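Local coordinates for cytochrome c-555 (Chlorobium tepidum, PDB 4J20), which carries electrons through a covalently bound heme of unusually low redox potential compared with mitochondrial cytochrome c, although its role in bacterial photosynthesis is not established, at residues A[34-39]-A[81-86]. The protein carries 2 engineered substitutions. Residues are numbered along the deposited sequence; the frame is centred on the assembly and turned at random.
Sequences AAWAPR and AYMVGQ. With HEB (heme b/c), chain I; IPA (isopropyl alcohol), chain E.
Trp36 and Met83 meet through little more than a single methyl and the benzo end of an indole, and both press against the heme: Met83 CE lies 3.7 Å from Trp36 CZ2, an oblique approach to the ring, and 3.6 Å from the heme meso carbon CHB. A bend at the thioether (chi3 69°) turns that methyl into the corner where porphyrin and indole meet, suiting a slim, flexible apolar chain. Val84 adds a looser touch, CG2 to Trp36 CZ3 at 4.4 Å. Broad and flat, the Trp36 indole bridges helix 33-40 to helix 73-85, its CH2 3.7 Å from the heme methyl CMA, which lies at the ring edge. Arg39 lays CD over one face of the Trp36 indole, 4.0 Å above the plane and displaced toward the rim, and its extended chain carries the guanidinium to both propionates. Arg39 NH1 donates to heme O1A at 2.8 Å and to heme O1D at 3.0 Å, and NH2 also to O1D. A leucine in its place would probably leave the two carboxylates without this shared positive partner. Helix 33-40 at the propionates and helix 73-85 near CHB form part of the heme pocket of a mainly helical class I-type cytochrome c.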
ATOM      1  N   ALA A  34      -1.008  10.153 -10.975  1.00 13.57           N
ATOM      2  CA  ALA A  34      -0.164   9.621 -12.046  1.00 14.38           C
ATOM      3  C   ALA A  34       0.669   8.484 -11.522  1.00 13.98           C
ATOM      4  O   ALA A  34       0.903   7.509 -12.242  1.00 15.96           O
ATOM      5  CB  ALA A  34       0.709  10.714 -12.675  1.00 17.02           C
ATOM      6  N   ALA A  35       1.131   8.590 -10.293  1.00 12.12           N
ATOM      7  CA  ALA A  35       1.981   7.526  -9.728  1.00 13.03           C
ATOM      8  C   ALA A  35       1.137   6.262  -9.581  1.00 12.88           C
ATOM      9  O   ALA A  35       1.632   5.126  -9.789  1.00 14.29           O
ATOM     10  CB  ALA A  35       2.537   7.916  -8.398  1.00 13.35           C
ATOM     11  N   TRP A  36      -0.124   6.412  -9.176  1.00 11.32           N
ATOM     12  CA  TRP A  36      -0.951   5.265  -8.862  1.00 11.59           C
ATOM     13  C   TRP A  36      -1.663   4.649 -10.068  1.00 12.92           C
ATOM     14  O   TRP A  36      -2.045   3.481  -9.980  1.00 13.00           O
ATOM     15  CB  TRP A  36      -1.928   5.572  -7.716  1.00 11.68           C
ATOM     16  CG  TRP A  36      -1.215   5.510  -6.408  1.00 10.53           C
ATOM     17  CD1 TRP A  36      -0.649   6.550  -5.719  1.00 10.30           C
ATOM     18  CD2 TRP A  36      -0.944   4.315  -5.651  1.00 10.00           C
ATOM     19  NE1 TRP A  36      -0.037   6.075  -4.570  1.00 10.12           N
ATOM     20  CE2 TRP A  36      -0.218   4.702  -4.502  1.00  9.44           C
ATOM     21  CE3 TRP A  36      -1.283   2.974  -5.835  1.00 10.24           C
ATOM     22  CZ2 TRP A  36       0.217   3.776  -3.563  1.00 10.31           C
ATOM     23  CZ3 TRP A  36      -0.833   2.042  -4.909  1.00 11.04           C
ATOM     24  CH2 TRP A  36      -0.100   2.446  -3.780  1.00 10.45           C
ATOM     25  N   ALA A  37      -1.883   5.369 -11.156  1.00 13.60           N
ATOM     26  CA  ALA A  37      -2.750   4.824 -12.196  1.00 14.10           C
ATOM     27  C   ALA A  37      -2.295   3.446 -12.744  1.00 15.41           C
ATOM     28  O   ALA A  37      -3.126   2.551 -12.842  1.00 14.84           O
ATOM     29  CB  ALA A  37      -2.929   5.873 -13.332  1.00 16.91           C
ATOM     30  N   PRO A  38      -1.024   3.287 -13.144  1.00 14.46           N
ATOM     31  CA  PRO A  38      -0.668   1.983 -13.691  1.00 16.64           C
ATOM     32  C   PRO A  38      -0.595   0.925 -12.580  1.00 13.59           C
ATOM     33  O   PRO A  38      -0.756  -0.273 -12.855  1.00 15.25           O
ATOM     34  CB  PRO A  38       0.725   2.200 -14.272  1.00 17.83           C
ATOM     35  CG  PRO A  38       1.229   3.415 -13.643  1.00 21.74           C
ATOM     36  CD  PRO A  38       0.075   4.264 -13.246  1.00 15.92           C
ATOM     37  N   ARG A  39      -0.415   1.336 -11.306  1.00 12.54           N
ATOM     38  CA  ARG A  39      -0.360   0.391 -10.207  1.00 10.96           C
ATOM     39  C   ARG A  39      -1.748  -0.152  -9.943  1.00 11.66           C
ATOM     40  O   ARG A  39      -1.942  -1.363  -9.780  1.00 12.80           O
ATOM     41  CB  ARG A  39       0.211   1.093  -8.967  1.00 10.70           C
ATOM     42  CG  ARG A  39       1.633   1.621  -9.177  1.00 11.36           C
ATOM     43  CD  ARG A  39       2.118   2.326  -7.934  1.00 10.87           C
ATOM     44  NE  ARG A  39       3.462   2.921  -8.150  1.00 11.98           N
ATOM     45  CZ  ARG A  39       4.621   2.285  -7.969  1.00 13.66           C
ATOM     46  NH1 ARG A  39       4.652   1.041  -7.551  1.00 13.54           N
ATOM     47  NH2 ARG A  39       5.759   2.940  -8.160  1.00 16.07           N
ATOM     48  N   ALA A  81      -6.285  -1.084   0.205  1.00 10.63           N
ATOM     49  CA  ALA A  81      -7.596  -0.622  -0.263  1.00 11.08           C
ATOM     50  C   ALA A  81      -7.798   0.838   0.072  1.00 10.93           C
ATOM     51  O   ALA A  81      -8.314   1.601  -0.740  1.00 11.51           O
ATOM     52  CB  ALA A  81      -8.712  -1.482   0.325  1.00 11.97           C
ATOM     53  N   TYR A  82      -7.387   1.222   1.287  1.00 11.28           N
ATOM     54  CA  TYR A  82      -7.462   2.619   1.645  1.00 10.98           C
ATOM     55  C   TYR A  82      -6.608   3.493   0.727  1.00 10.67           C
ATOM     56  O   TYR A  82      -7.064   4.506   0.193  1.00 11.54           O
ATOM     57  CB  TYR A  82      -7.032   2.800   3.104  1.00 12.06           C
ATOM     58  CG  TYR A  82      -7.014   4.240   3.510  1.00 11.66           C
ATOM     59  CD1 TYR A  82      -8.194   4.935   3.720  1.00 13.92           C
ATOM     60  CD2 TYR A  82      -5.822   4.929   3.604  1.00 13.40           C
ATOM     61  CE1 TYR A  82      -8.178   6.278   4.043  1.00 16.10           C
ATOM     62  CE2 TYR A  82      -5.814   6.323   3.902  1.00 15.95           C
ATOM     63  CZ  TYR A  82      -6.992   6.944   4.143  1.00 16.75           C
ATOM     64  OH  TYR A  82      -6.981   8.300   4.481  1.00 20.90           O
ATOM     65  N   MET A  83      -5.361   3.088   0.529  1.00  9.58           N
ATOM     66  CA  MET A  83      -4.431   3.851  -0.327  1.00 10.72           C
ATOM     67  C   MET A  83      -4.980   3.997  -1.751  1.00 10.00           C
ATOM     68  O   MET A  83      -4.955   5.105  -2.329  1.00 11.96           O
ATOM     69  CB  MET A  83      -3.103   3.141  -0.379  1.00 10.70           C
ATOM     70  CG  MET A  83      -2.399   3.137   0.980  1.00 10.95           C
ATOM     71  SD  MET A  83      -0.995   1.999   1.116  1.00 10.74           S
ATOM     72  CE  MET A  83       0.165   2.807   0.025  1.00 11.07           C
ATOM     73  N   VAL A  84      -5.453   2.909  -2.332  1.00 10.54           N
ATOM     74  CA  VAL A  84      -5.981   2.957  -3.691  1.00 11.54           C
ATOM     75  C   VAL A  84      -7.217   3.847  -3.756  1.00 12.54           C
ATOM     76  O   VAL A  84      -7.338   4.684  -4.676  1.00 13.03           O
ATOM     77  CB  VAL A  84      -6.310   1.534  -4.158  1.00 12.50           C
ATOM     78  CG1 VAL A  84      -7.237   1.545  -5.395  1.00 13.45           C
ATOM     79  CG2 VAL A  84      -5.059   0.737  -4.424  1.00 12.45           C
ATOM     80  N   GLY A  85      -8.129   3.707  -2.788  1.00 12.35           N
ATOM     81  CA  GLY A  85      -9.313   4.527  -2.773  1.00 14.10           C
ATOM     82  C   GLY A  85      -9.052   6.020  -2.672  1.00 14.29           C
ATOM     83  O   GLY A  85      -9.905   6.823  -3.052  1.00 16.09           O
ATOM     84  N   GLN A  86      -7.918   6.407  -2.124  1.00 12.91           N
ATOM     85  CA  GLN A  86      -7.558   7.797  -1.985  1.00 13.11           C
ATOM     86  C   GLN A  86      -6.688   8.310  -3.139  1.00 12.92           C
ATOM     87  O   GLN A  86      -6.361   9.486  -3.158  1.00 16.14           O
ATOM     88  CB  GLN A  86      -6.788   8.001  -0.697  1.00 13.88           C
ATOM     89  CG  GLN A  86      -7.665   7.850   0.571  1.00 14.78           C
ATOM     90  CD  GLN A  86      -8.760   8.889   0.648  1.00 15.62           C
ATOM     91  OE1 GLN A  86      -8.507  10.102   0.513  1.00 17.87           O
ATOM     92  NE2 GLN A  86      -9.976   8.441   0.830  1.00 15.55           N
TER
HETATM   93 FE   HEB I 107       4.730   0.571   0.271  1.00  9.31          FE
HETATM   94  CHA HEB I 107       4.973   0.410  -3.114  1.00  9.41           C
HETATM   95  CHB HEB I 107       1.505  -0.584   0.097  1.00  8.32           C
HETATM   96  CHC HEB I 107       4.536   0.560   3.659  1.00 10.13           C
HETATM   97  CHD HEB I 107       7.824   1.982   0.450  1.00 10.48           C
HETATM   98  NA  HEB I 107       3.495   0.000  -1.213  1.00  8.96           N
HETATM   99  C1A HEB I 107       3.767   0.039  -2.582  1.00  9.09           C
HETATM  100  C2A HEB I 107       2.587  -0.376  -3.290  1.00  9.23           C
HETATM  101  C3A HEB I 107       1.636  -0.618  -2.394  1.00  8.49           C
HETATM  102  C4A HEB I 107       2.184  -0.391  -1.095  1.00  8.64           C
HETATM  103  CMA HEB I 107       0.209  -1.080  -2.651  1.00 10.21           C
HETATM  104  CAA HEB I 107       2.495  -0.439  -4.814  1.00 10.28           C
HETATM  105  CBA HEB I 107       2.605  -1.882  -5.318  1.00 10.69           C
HETATM  106  CGA HEB I 107       2.617  -2.022  -6.821  1.00 11.49           C
HETATM  107  O1A HEB I 107       2.676  -1.006  -7.573  1.00 12.14           O
HETATM  108  O2A HEB I 107       2.621  -3.201  -7.259  1.00 14.43           O
HETATM  109  NB  HEB I 107       3.307   0.102   1.614  1.00  9.52           N
HETATM  110  C1B HEB I 107       2.035  -0.402   1.351  1.00  8.56           C
HETATM  111  C2B HEB I 107       1.376  -0.734   2.578  1.00  8.92           C
HETATM  112  C3B HEB I 107       2.208  -0.394   3.579  1.00  9.53           C
HETATM  113  C4B HEB I 107       3.432   0.113   3.004  1.00  8.64           C
HETATM  114  CMB HEB I 107      -0.039  -1.252   2.614  1.00  9.90           C
HETATM  115  CAB HEB I 107       2.019  -0.502   5.072  1.00  9.70           C
HETATM  116  CBB HEB I 107       1.586  -1.904   5.528  1.00 11.50           C
HETATM  117  NC  HEB I 107       5.934   1.191   1.736  1.00  9.71           N
HETATM  118  C1C HEB I 107       5.680   1.070   3.093  1.00  9.20           C
HETATM  119  C2C HEB I 107       6.803   1.575   3.845  1.00  9.88           C
HETATM  120  C3C HEB I 107       7.689   2.029   2.951  1.00 10.14           C
HETATM  121  C4C HEB I 107       7.198   1.754   1.646  1.00  9.54           C
HETATM  122  CMC HEB I 107       6.803   1.679   5.370  1.00 11.44           C
HETATM  123  CAC HEB I 107       9.016   2.739   3.203  1.00 11.46           C
HETATM  124  CBC HEB I 107      10.040   1.996   4.058  1.00 12.42           C
HETATM  125  ND  HEB I 107       6.131   1.083  -1.081  1.00  9.70           N
HETATM  126  C1D HEB I 107       7.367   1.652  -0.796  1.00  9.48           C
HETATM  127  C2D HEB I 107       8.081   1.916  -1.996  1.00  9.64           C
HETATM  128  C3D HEB I 107       7.231   1.449  -3.068  1.00 10.87           C
HETATM  129  C4D HEB I 107       6.039   0.947  -2.441  1.00  9.97           C
HETATM  130  CMD HEB I 107       9.449   2.528  -2.164  1.00 11.27           C
HETATM  131  CAD HEB I 107       7.509   1.507  -4.560  1.00 11.13           C
HETATM  132  CBD HEB I 107       8.331   0.309  -5.090  1.00 12.31           C
HETATM  133  CGD HEB I 107       8.535   0.419  -6.551  1.00 13.08           C
HETATM  134  O1D HEB I 107       7.533   0.386  -7.284  1.00 15.70           O
HETATM  135  O2D HEB I 107       9.643   0.591  -6.997  1.00 15.01           O
HETATM  136  C1  IPA E 103      -4.782  13.337   0.885  1.00 36.59           C
HETATM  137  C2  IPA E 103      -5.172  12.109   0.065  1.00 36.67           C
HETATM  138  C3  IPA E 103      -6.137  12.487  -1.061  1.00 36.45           C
HETATM  139  O2  IPA E 103      -5.765  11.132   0.945  1.00 36.45           O